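FAD:protein FMN transferase (Vibrio cholerae, PDB 6NXI) probably transfers the FMN moiety of FAD to the hydroxyl group of a threonine in a target flavoprotein, releasing AMP, with magnesium as cofactor. Local coordinates at residues T34-T37 and E38-L42; E122-A125 and R126-I129; M284-A287 and E288-I292; E306-S310 and S311-F315. One frame throughout, in Å; residues are numbered along the deposited sequence.

Interaction 1: T34-T37 and E38-L42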
loop_
_atom_site.group_PDB
_atom_site.type_symbol
_atom_site.label_atom_id
_atom_site.label_comp_id
_atom_site.label_asym_id
_atom_site.label_seq_id
_atom_site.Cartn_x
_atom_site.Cartn_y
_atom_site.Cartn_z
ATOM N N THR A 34 -10.842 -12.345 22.378
ATOM C CA THR A 34 -9.686 -11.620 22.958
ATOM C C THR A 34 -8.816 -11.083 21.811
ATOM O O THR A 34 -8.416 -9.918 21.829
ATOM C CB THR A 34 -8.858 -12.530 23.863
ATOM O OG1 THR A 34 -9.718 -12.909 24.942
ATOM C CG2 THR A 34 -7.605 -11.857 24.392
ATOM N N LEU A 35 -8.504 -11.950 20.855
ATOM C CA LEU A 35 -7.630 -11.559 19.725
ATOM C C LEU A 35 -8.297 -10.462 18.916
ATOM O O LEU A 35 -7.586 -9.513 18.512
ATOM C CB LEU A 35 -7.355 -12.775 18.836
ATOM C CG LEU A 35 -6.538 -13.884 19.486
ATOM C CD1 LEU A 35 -6.577 -15.132 18.606
ATOM C CD2 LEU A 35 -5.109 -13.450 19.731
ATOM N N GLN A 36 -9.577 -10.591 18.564
ATOM C CA GLN A 36 -10.207 -9.585 17.684
ATOM C C GLN A 36 -10.271 -8.237 18.388
ATOM O O GLN A 36 -10.127 -7.195 17.759
ATOM C CB GLN A 36 -11.619 -9.987 17.275
ATOM C CG GLN A 36 -12.191 -9.094 16.181
ATOM C CD GLN A 36 -13.250 -9.802 15.366
ATOM O OE1 GLN A 36 -13.966 -10.650 15.882
ATOM N NE2 GLN A 36 -13.403 -9.409 14.115
ATOM N N THR A 37 -10.488 -8.280 19.695
ATOM C CA THR A 37 -10.573 -7.025 20.471
ATOM C C THR A 37 -9.250 -6.256 20.350
ATOM O O THR A 37 -9.273 -5.027 20.137
ATOM C CB THR A 37 -10.954 -7.327 21.925
ATOM O OG1 THR A 37 -12.282 -7.854 22.014
ATOM C CG2 THR A 37 -10.893 -6.053 22.736
ATOM N N GLU A 38 -8.119 -6.925 20.464
ATOM C CA GLU A 38 -6.816 -6.231 20.385
ATOM C C GLU A 38 -6.527 -5.857 18.935
ATOM O O GLU A 38 -5.991 -4.798 18.682
ATOM C CB GLU A 38 -5.715 -7.085 20.980
ATOM C CG GLU A 38 -4.390 -6.356 21.013
ATOM C CD GLU A 38 -4.326 -5.036 21.750
ATOM O OE1 GLU A 38 -5.285 -4.640 22.476
ATOM O OE2 GLU A 38 -3.298 -4.382 21.600
ATOM N N ILE A 39 -6.877 -6.734 17.998
ATOM C CA ILE A 39 -6.661 -6.411 16.568
ATOM C C ILE A 39 -7.431 -5.138 16.235
ATOM O O ILE A 39 -6.885 -4.250 15.585
ATOM C CB ILE A 39 -7.098 -7.594 15.686
ATOM C CG1 ILE A 39 -6.085 -8.725 15.851
ATOM C CG2 ILE A 39 -7.261 -7.127 14.242
ATOM C CD1 ILE A 39 -6.616 -10.047 15.343
ATOM N N ASP A 40 -8.687 -5.036 16.644
ATOM C CA ASP A 40 -9.478 -3.807 16.400
ATOM C C ASP A 40 -8.790 -2.598 17.053
ATOM O O ASP A 40 -8.771 -1.541 16.441
ATOM C CB ASP A 40 -10.929 -3.991 16.813
ATOM C CG ASP A 40 -11.682 -4.890 15.848
ATOM O OD1 ASP A 40 -11.291 -4.912 14.662
ATOM O OD2 ASP A 40 -12.660 -5.517 16.288
ATOM N N ARG A 41 -8.271 -2.719 18.267
ATOM C CA ARG A 41 -7.597 -1.578 18.950
ATOM C C ARG A 41 -6.352 -1.150 18.156
ATOM O O ARG A 41 -6.085 0.118 18.016
ATOM C CB ARG A 41 -7.233 -1.977 20.384
ATOM C CG ARG A 41 -6.830 -0.796 21.261
ATOM C CD ARG A 41 -6.085 -1.201 22.518
ATOM N NE ARG A 41 -4.776 -1.742 22.204
ATOM C CZ ARG A 41 -3.716 -1.031 21.846
ATOM N NH1 ARG A 41 -3.750 0.289 21.873
ATOM N NH2 ARG A 41 -2.599 -1.651 21.527
ATOM N N LEU A 42 -5.564 -2.126 17.680
ATOM C CA LEU A 42 -4.298 -1.829 16.963
ATOM C C LEU A 42 -4.681 -1.110 15.672
ATOM O O LEU A 42 -3.980 -0.195 15.309
ATOM C CB LEU A 42 -3.508 -3.117 16.737
ATOM C CG LEU A 42 -2.860 -3.703 17.989
ATOM C CD1 LEU A 42 -2.456 -5.139 17.750
ATOM C CD2 LEU A 42 -1.646 -2.886 18.401
#

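Interaction 2: E122-A125 and R126-I129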
loop_
_atom_site.group_PDB
_atom_site.type_symbol
_atom_site.label_atom_id
_atom_site.label_comp_id
_atom_site.label_asym_id
_atom_site.label_seq_id
_atom_site.Cartn_x
_atom_site.Cartn_y
_atom_site.Cartn_z
ATOM N N GLU A 122 -5.521 25.284 -11.840
ATOM C CA GLU A 122 -5.767 24.620 -10.532
ATOM C C GLU A 122 -4.748 23.499 -10.348
ATOM O O GLU A 122 -4.248 23.295 -9.201
ATOM C CB GLU A 122 -7.191 24.063 -10.438
ATOM C CG GLU A 122 -7.519 23.564 -9.033
ATOM C CD GLU A 122 -8.959 23.206 -8.690
ATOM O OE1 GLU A 122 -9.641 22.639 -9.555
ATOM O OE2 GLU A 122 -9.383 23.445 -7.520
ATOM N N LEU A 123 -4.505 22.743 -11.426
ATOM C CA LEU A 123 -3.547 21.608 -11.334
ATOM C C LEU A 123 -2.174 22.189 -10.930
ATOM O O LEU A 123 -1.534 21.671 -10.014
ATOM C CB LEU A 123 -3.485 20.882 -12.674
ATOM C CG LEU A 123 -2.441 19.788 -12.789
ATOM C CD1 LEU A 123 -2.687 18.733 -11.719
ATOM C CD2 LEU A 123 -2.461 19.152 -14.159
ATOM N N ASN A 124 -1.728 23.223 -11.639
ATOM C CA ASN A 124 -0.383 23.815 -11.432
ATOM C C ASN A 124 -0.280 24.334 -10.000
ATOM O O ASN A 124 0.794 24.170 -9.403
ATOM C CB ASN A 124 -0.019 24.863 -12.489
ATOM C CG ASN A 124 0.356 24.215 -13.804
ATOM O OD1 ASN A 124 0.640 23.022 -13.857
ATOM N ND2 ASN A 124 0.277 24.971 -14.882
ATOM N N ALA A 125 -1.330 24.942 -9.458
ATOM C CA ALA A 125 -1.348 25.426 -8.056
ATOM C C ALA A 125 -1.157 24.253 -7.085
ATOM O O ALA A 125 -0.464 24.383 -6.071
ATOM C CB ALA A 125 -2.626 26.155 -7.769
ATOM N N ARG A 126 -1.753 23.095 -7.383
ATOM C CA ARG A 126 -1.619 21.946 -6.458
ATOM C C ARG A 126 -0.249 21.304 -6.601
ATOM O O ARG A 126 0.287 20.859 -5.582
ATOM C CB ARG A 126 -2.707 20.906 -6.746
ATOM C CG ARG A 126 -4.109 21.427 -6.472
ATOM C CD ARG A 126 -4.587 21.227 -5.066
ATOM N NE ARG A 126 -5.965 21.713 -4.982
ATOM C CZ ARG A 126 -7.009 21.033 -4.477
ATOM N NH1 ARG A 126 -6.863 19.807 -3.992
ATOM N NH2 ARG A 126 -8.187 21.622 -4.408
ATOM N N ARG A 127 0.272 21.202 -7.817
ATOM C CA ARG A 127 1.645 20.697 -8.065
ATOM C C ARG A 127 2.661 21.561 -7.340
ATOM O O ARG A 127 3.624 20.989 -6.810
ATOM C CB ARG A 127 1.976 20.657 -9.553
ATOM C CG ARG A 127 1.192 19.611 -10.313
ATOM C CD ARG A 127 1.371 19.744 -11.785
ATOM N NE ARG A 127 2.622 19.183 -12.223
ATOM C CZ ARG A 127 3.135 19.423 -13.423
ATOM N NH1 ARG A 127 2.546 20.263 -14.265
ATOM N NH2 ARG A 127 4.251 18.828 -13.771
ATOM N N ALA A 128 2.406 22.860 -7.204
ATOM C CA ALA A 128 3.383 23.780 -6.585
ATOM C C ALA A 128 3.513 23.480 -5.090
ATOM O O ALA A 128 4.504 23.952 -4.513
ATOM C CB ALA A 128 2.988 25.207 -6.815
ATOM N N ILE A 129 2.524 22.826 -4.471
ATOM C CA ILE A 129 2.540 22.527 -3.012
ATOM C C ILE A 129 2.752 21.025 -2.796
ATOM O O ILE A 129 2.372 20.559 -1.749
ATOM C CB ILE A 129 1.271 23.054 -2.320
ATOM C CG1 ILE A 129 -0.008 22.451 -2.919
ATOM C CG2 ILE A 129 1.242 24.566 -2.352
ATOM C CD1 ILE A 129 -1.259 22.645 -2.094
#

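Interaction 3: M284-A287 and E288-I292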
loop_
_atom_site.group_PDB
_atom_site.type_symbol
_atom_site.label_atom_id
_atom_site.label_comp_id
_atom_site.label_asym_id
_atom_site.label_seq_id
_atom_site.Cartn_x
_atom_site.Cartn_y
_atom_site.Cartn_z
ATOM N N MET A 284 11.072 -2.542 -13.459
ATOM C CA MET A 284 11.675 -3.892 -13.439
ATOM C C MET A 284 13.190 -3.756 -13.211
ATOM O O MET A 284 13.760 -4.627 -12.514
ATOM C CB MET A 284 11.362 -4.681 -14.713
ATOM C CG MET A 284 9.877 -4.998 -14.884
ATOM S SD MET A 284 9.125 -5.867 -13.464
ATOM C CE MET A 284 10.179 -7.315 -13.455
ATOM N N ALA A 285 13.802 -2.661 -13.680
ATOM C CA ALA A 285 15.252 -2.410 -13.499
ATOM C C ALA A 285 15.529 -2.227 -12.003
ATOM O O ALA A 285 16.483 -2.874 -11.487
ATOM C CB ALA A 285 15.736 -1.236 -14.304
ATOM N N VAL A 286 14.706 -1.454 -11.300
ATOM C CA VAL A 286 14.864 -1.313 -9.823
ATOM C C VAL A 286 14.671 -2.672 -9.149
ATOM O O VAL A 286 15.409 -3.006 -8.186
ATOM C CB VAL A 286 13.935 -0.222 -9.253
ATOM C CG1 VAL A 286 13.875 -0.271 -7.725
ATOM C CG2 VAL A 286 14.385 1.135 -9.729
ATOM N N ALA A 287 13.689 -3.461 -9.582
ATOM C CA ALA A 287 13.385 -4.758 -8.943
ATOM C C ALA A 287 14.593 -5.687 -9.131
ATOM O O ALA A 287 14.956 -6.458 -8.225
ATOM C CB ALA A 287 12.145 -5.387 -9.523
ATOM N N GLU A 288 15.172 -5.669 -10.317
ATOM C CA GLU A 288 16.372 -6.494 -10.600
ATOM C C GLU A 288 17.565 -6.089 -9.741
ATOM O O GLU A 288 18.216 -7.000 -9.201
ATOM C CB GLU A 288 16.749 -6.364 -12.070
ATOM C CG GLU A 288 15.885 -7.252 -12.914
ATOM C CD GLU A 288 15.983 -8.721 -12.578
ATOM O OE1 GLU A 288 17.094 -9.212 -12.268
ATOM O OE2 GLU A 288 14.979 -9.381 -12.765
ATOM N N ALA A 289 17.820 -4.790 -9.628
ATOM C CA ALA A 289 19.015 -4.232 -8.962
ATOM C C ALA A 289 18.916 -4.452 -7.453
ATOM O O ALA A 289 19.968 -4.418 -6.776
ATOM C CB ALA A 289 19.167 -2.775 -9.307
ATOM N N ASN A 290 17.711 -4.681 -6.929
ATOM C CA ASN A 290 17.495 -4.672 -5.459
ATOM C C ASN A 290 16.897 -5.990 -4.990
ATOM O O ASN A 290 16.455 -6.068 -3.813
ATOM C CB ASN A 290 16.678 -3.445 -5.080
ATOM C CG ASN A 290 17.431 -2.155 -5.337
ATOM O OD1 ASN A 290 18.242 -1.739 -4.515
ATOM N ND2 ASN A 290 17.202 -1.512 -6.470
ATOM N N GLN A 291 16.910 -7.027 -5.816
ATOM C CA GLN A 291 16.435 -8.356 -5.360
ATOM C C GLN A 291 14.999 -8.237 -4.841
ATOM O O GLN A 291 14.680 -8.883 -3.853
ATOM C CB GLN A 291 17.297 -8.937 -4.228
ATOM C CG GLN A 291 18.778 -8.928 -4.533
ATOM C CD GLN A 291 19.093 -10.015 -5.524
ATOM O OE1 GLN A 291 18.764 -9.900 -6.701
ATOM N NE2 GLN A 291 19.738 -11.072 -5.052
ATOM N N ILE A 292 14.142 -7.480 -5.525
ATOM C CA ILE A 292 12.702 -7.373 -5.180
ATOM C C ILE A 292 11.930 -8.351 -6.048
ATOM O O ILE A 292 12.014 -8.234 -7.278
ATOM C CB ILE A 292 12.187 -5.939 -5.372
ATOM C CG1 ILE A 292 13.074 -4.894 -4.709
ATOM C CG2 ILE A 292 10.766 -5.842 -4.865
ATOM C CD1 ILE A 292 12.670 -3.485 -5.051
#

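Interaction 4: E306-S310 and S311-F315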
loop_
_atom_site.group_PDB
_atom_site.type_symbol
_atom_site.label_atom_id
_atom_site.label_comp_id
_atom_site.label_asym_id
_atom_site.label_seq_id
_atom_site.Cartn_x
_atom_site.Cartn_y
_atom_site.Cartn_z
ATOM N N GLU A 306 3.461 -10.351 -19.138
ATOM C CA GLU A 306 3.971 -10.322 -17.753
ATOM C C GLU A 306 5.477 -10.116 -17.794
ATOM O O GLU A 306 6.157 -10.702 -18.643
ATOM C CB GLU A 306 3.750 -11.629 -17.002
ATOM C CG GLU A 306 2.510 -12.368 -17.417
ATOM C CD GLU A 306 2.171 -13.513 -16.482
ATOM O OE1 GLU A 306 3.109 -14.115 -15.909
ATOM O OE2 GLU A 306 0.978 -13.807 -16.360
ATOM N N TYR A 307 5.987 -9.400 -16.821
ATOM C CA TYR A 307 7.426 -9.301 -16.551
ATOM C C TYR A 307 7.617 -9.717 -15.100
ATOM O O TYR A 307 6.974 -9.062 -14.240
ATOM C CB TYR A 307 7.928 -7.877 -16.726
ATOM C CG TYR A 307 7.841 -7.325 -18.121
ATOM C CD1 TYR A 307 8.850 -7.507 -19.053
ATOM C CD2 TYR A 307 6.746 -6.572 -18.476
ATOM C CE1 TYR A 307 8.754 -6.952 -20.321
ATOM C CE2 TYR A 307 6.645 -5.990 -19.722
ATOM C CZ TYR A 307 7.643 -6.191 -20.649
ATOM O OH TYR A 307 7.454 -5.612 -21.869
ATOM N N ALA A 308 8.384 -10.771 -14.871
ATOM C CA ALA A 308 8.757 -11.236 -13.518
ATOM C C ALA A 308 10.235 -10.907 -13.301
ATOM O O ALA A 308 11.053 -11.192 -14.196
ATOM C CB ALA A 308 8.488 -12.701 -13.363
ATOM N N SER A 309 10.566 -10.330 -12.149
ATOM C CA SER A 309 11.974 -10.097 -11.773
ATOM C C SER A 309 12.650 -11.453 -11.522
ATOM O O SER A 309 11.941 -12.437 -11.254
ATOM C CB SER A 309 12.066 -9.189 -10.595
ATOM O OG SER A 309 11.548 -9.790 -9.424
ATOM N N SER A 310 13.979 -11.478 -11.511
ATOM C CA SER A 310 14.781 -12.699 -11.235
ATOM C C SER A 310 14.387 -13.292 -9.887
ATOM O O SER A 310 14.425 -14.513 -9.748
ATOM C CB SER A 310 16.243 -12.382 -11.282
ATOM O OG SER A 310 16.606 -12.083 -12.613
ATOM N N SER A 311 14.070 -12.459 -8.907
ATOM C CA SER A 311 13.777 -12.966 -7.548
ATOM C C SER A 311 12.315 -13.421 -7.426
ATOM O O SER A 311 11.995 -14.054 -6.405
ATOM C CB SER A 311 14.192 -11.960 -6.522
ATOM O OG SER A 311 13.432 -10.788 -6.688
ATOM N N PHE A 312 11.450 -13.141 -8.413
ATOM C CA PHE A 312 10.038 -13.607 -8.469
ATOM C C PHE A 312 9.891 -14.937 -9.219
ATOM O O PHE A 312 8.888 -15.643 -9.000
ATOM C CB PHE A 312 9.127 -12.623 -9.206
ATOM C CG PHE A 312 7.657 -12.869 -8.956
ATOM C CD1 PHE A 312 6.990 -12.244 -7.915
ATOM C CD2 PHE A 312 6.936 -13.740 -9.761
ATOM C CE1 PHE A 312 5.640 -12.495 -7.679
ATOM C CE2 PHE A 312 5.589 -13.984 -9.524
ATOM C CZ PHE A 312 4.947 -13.377 -8.480
ATOM N N LYS A 313 10.833 -15.259 -10.111
ATOM C CA LYS A 313 10.755 -16.457 -10.992
ATOM C C LYS A 313 10.307 -17.672 -10.179
ATOM O O LYS A 313 9.306 -18.291 -10.536
ATOM C CB LYS A 313 12.095 -16.709 -11.702
ATOM C CG LYS A 313 12.639 -15.545 -12.525
ATOM C CD LYS A 313 11.669 -14.965 -13.550
ATOM C CE LYS A 313 12.378 -14.213 -14.663
ATOM N NZ LYS A 313 11.464 -13.907 -15.790
ATOM N N PRO A 314 10.977 -18.025 -9.052
ATOM C CA PRO A 314 10.660 -19.250 -8.314
ATOM C C PRO A 314 9.159 -19.497 -8.077
ATOM O O PRO A 314 8.701 -20.623 -8.249
ATOM C CB PRO A 314 11.347 -19.025 -6.953
ATOM C CG PRO A 314 12.517 -18.127 -7.266
ATOM C CD PRO A 314 12.037 -17.243 -8.390
ATOM N N PHE A 315 8.431 -18.438 -7.709
ATOM C CA PHE A 315 7.043 -18.479 -7.178
ATOM C C PHE A 315 6.041 -18.935 -8.244
ATOM O O PHE A 315 5.060 -19.594 -7.858
ATOM C CB PHE A 315 6.693 -17.115 -6.581
ATOM C CG PHE A 315 7.504 -16.826 -5.346
ATOM C CD1 PHE A 315 7.243 -17.502 -4.166
ATOM C CD2 PHE A 315 8.568 -15.943 -5.380
ATOM C CE1 PHE A 315 7.996 -17.252 -3.030
ATOM C CE2 PHE A 315 9.326 -15.701 -4.249
ATOM C CZ PHE A 315 9.035 -16.353 -3.075
#

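Interaction 1: T34-T37 and E38-L42
Gln36 and Asp40 meet one turn apart on a continuous helix, through backbone and side chain together. The amide of Asp40 donates to Gln36 O at 2.8 Å in a nearly straight bond (169°), while CG of Gln36 comes 3.6 Å from OD2 of Asp40. Their polar ends share a partner: Gln36 NE2 and Asp40 OD1 are both hydrogen-bonded to the hydroxyl of Tyr19, on strand 17-24. The amide and carboxylate planes stand 30° apart. One residue back, Leu35 O accepts the amide of Ile39 at 2.9 Å. Ile39 CG1 lies beside its own backbone N (chi1 -72°), which lays it 3.2 Å from Leu35 O. The bond from Arg41 N to Thr37 O is longer, at 3.1 Å, and that from Glu38 N to Thr34 O is weak. Thr37 OG1 is satisfied by the backbone oxygen of Lys33, and Thr34 OG1 by Asp31. On the outer side, one of the two modelled conformers of Arg41 forms a salt bridge: NE reaches Glu38 OE1 at 3.0 Å and NH2 reaches OE2 at 2.8 Å. There the side-on grip sets the carboxylate at the guanidinium edge, but the second conformer leaves the pairing uncertain. The arrangement is that of a largely amphipathic helix packed on a sheet, with Leu35 and Ile39 facing strand 17-24 and Tyr168 of helix 157-171, and Thr34, Thr37 and Arg41 exposed.

Interaction 2: E122-A125 and R126-I129
Glu122 and Leu123 hand their carbonyl oxygens to the amides of Arg126 and Arg127 in i to i+4 bonds, of which Arg127 N to Leu123 O is the straighter at 168° and 2.9 Å; Arg126 N also makes a weak bond to Leu123 O, and Asn124 O takes the amide of Ala128 at 3.0 Å. The side chains follow the same spacing. Glu122 and Arg126 run side by side in the same direction, yet carboxylate and guanidinium planes are almost perpendicular, and the 3.8 Å from OE2 to NH2 makes this a long salt bridge, further qualified by a second modelled conformer of Glu122. Stronger partners lie outside the helix: Glu122 OE1 pairs with Arg113 and Arg126 NH1 with Glu111. Arg126 turns at its second torsion (chi2 -89°), and its CG passes 3.3 Å from Glu122 O. Arg127 starts extended and then bends at chi3 (79°); its CD rests 3.9 Å from CG of Leu123. Beyond the bend, NH1 gives a weak hydrogen bond to Asn124 OD1 at 3.4 Å, the oxygen lying at the guanidinium edge near its plane. Further along, Ile129 CG1 sits 3.7 Å from Ala125 O. Helix 120-127 leans on helix 100-105, with Leu123 and Arg126 both touching Leu102 while Glu122 and Arg126 touch Leu105, and the loop residues Trp106 and Arg249 also border Leu123.

Interaction 3: M284-A287 and E288-I292
Asn290 folds its side chain back over the end of helix 280-289 to meet Val286 one turn earlier. Its CB lies 3.4 Å from Val286 O, and CG, set beside the backbone N (chi1 -66°), stays close to the same oxygen. At the tip ND2 donates to Val286 O at 2.9 Å and 165°, approaching in the carbonyl plane on a lone pair, while the acceptor lies in the plane of the Asn290 amide. The same nitrogen passes 3.8 Å from Val286 CG1. Backbone capping follows directly: Gln291 adopts a left-handed conformation with positive phi, and Ile292 N turns back to Ala287 O at 3.0 Å. This six-to-one bond, the left-handed residue before it and the 4.2 Å contact between Ala287 CB and Ile292 CB resemble a Schellman motif, although the companion five-to-two approach, Gln291 N to Glu288 O, is long at 3.6 Å. Upstream, Ala285 O accepts the amide of Ala289, and Met284 O accepts that of Glu288 at 2.8 Å. The chain of Glu288 curls at chi2, with CG 3.4 Å from Met284 O, before its carboxylate turns to Ser310. Val286 faces Leu275 and Met278 of helix 265-278, and Ala287 rests on Val294 of the adjoining strand.

Interaction 4: E306-S310 and S311-F315
Ser309 O receives the amides of both Phe312 and Lys313, and these bonds make up the polar side of the turn. Phe312 N donates to Ser309 O at 3.0 Å, reaching it from above the carbonyl plane rather than on a lone pair, and Lys313 N adds a weak bond at 3.2 Å. With Ser310 and Ser311 at the corners in near-helical conformations, residues 309-312 form a type I turn that reverses the chain as it leaves strand 304-308. A third hydrogen bond, also weak, ties side chain to backbone: Lys313 NZ to Ala308 O, 3.2 Å. Lys313 can make it because its chain bends early (chi2 -53°) and runs back along the preceding residues, CD at 3.4 Å from Ser309 O. The apolar contacts centre on the methyl of Ala308. Lys313 CD packs against Ala308 CB at 3.9 Å, and Phe312 CD2 comes obliquely within 4.1 Å of the same carbon. The Phe312 ring itself leads away from the turn, its CG opposite the backbone N (chi1 -164°), to reach Leu295 of strand 294-299 and the loop residue Pro293. Outside the turn, Ser309 OG has its partners in Ile292 and Val294, while backbone bonds between Tyr307 and Met296 and between Ser309 and Val294 hold the edge strand to its neighbour. One carbonyl oxygen gathering two amides, together with a lysine ammonium beside the next carbonyl back, implies a turn held chiefly by backbone acceptors, where the positive charge of Lys313 would probably polarise the Ala308 carbonyl.

Overall arrangement
Only interactions 3 and 4 touch. Their centres are 10 Å apart, and two probable hydrogen bonds join them: Glu288 OE2 to Ser310 N at 2.6 Å and Ile292 O to Ser309 OG at 2.7 Å, so the end of helix 280-289 is pinned to the chain leaving the edge strand 304-308. Between centres, interaction 1 is about 36 Å from interaction 3, across the chain's centre, and about 41 Å from interaction 2. The bound FAD lies about 14 Å from the Asp40 side chain and about 12 Å from that of Arg127. The Ile292 side chain is about 12 Å from a magnesium ion and about 11 Å from the side chain of the metal ligand Asp269.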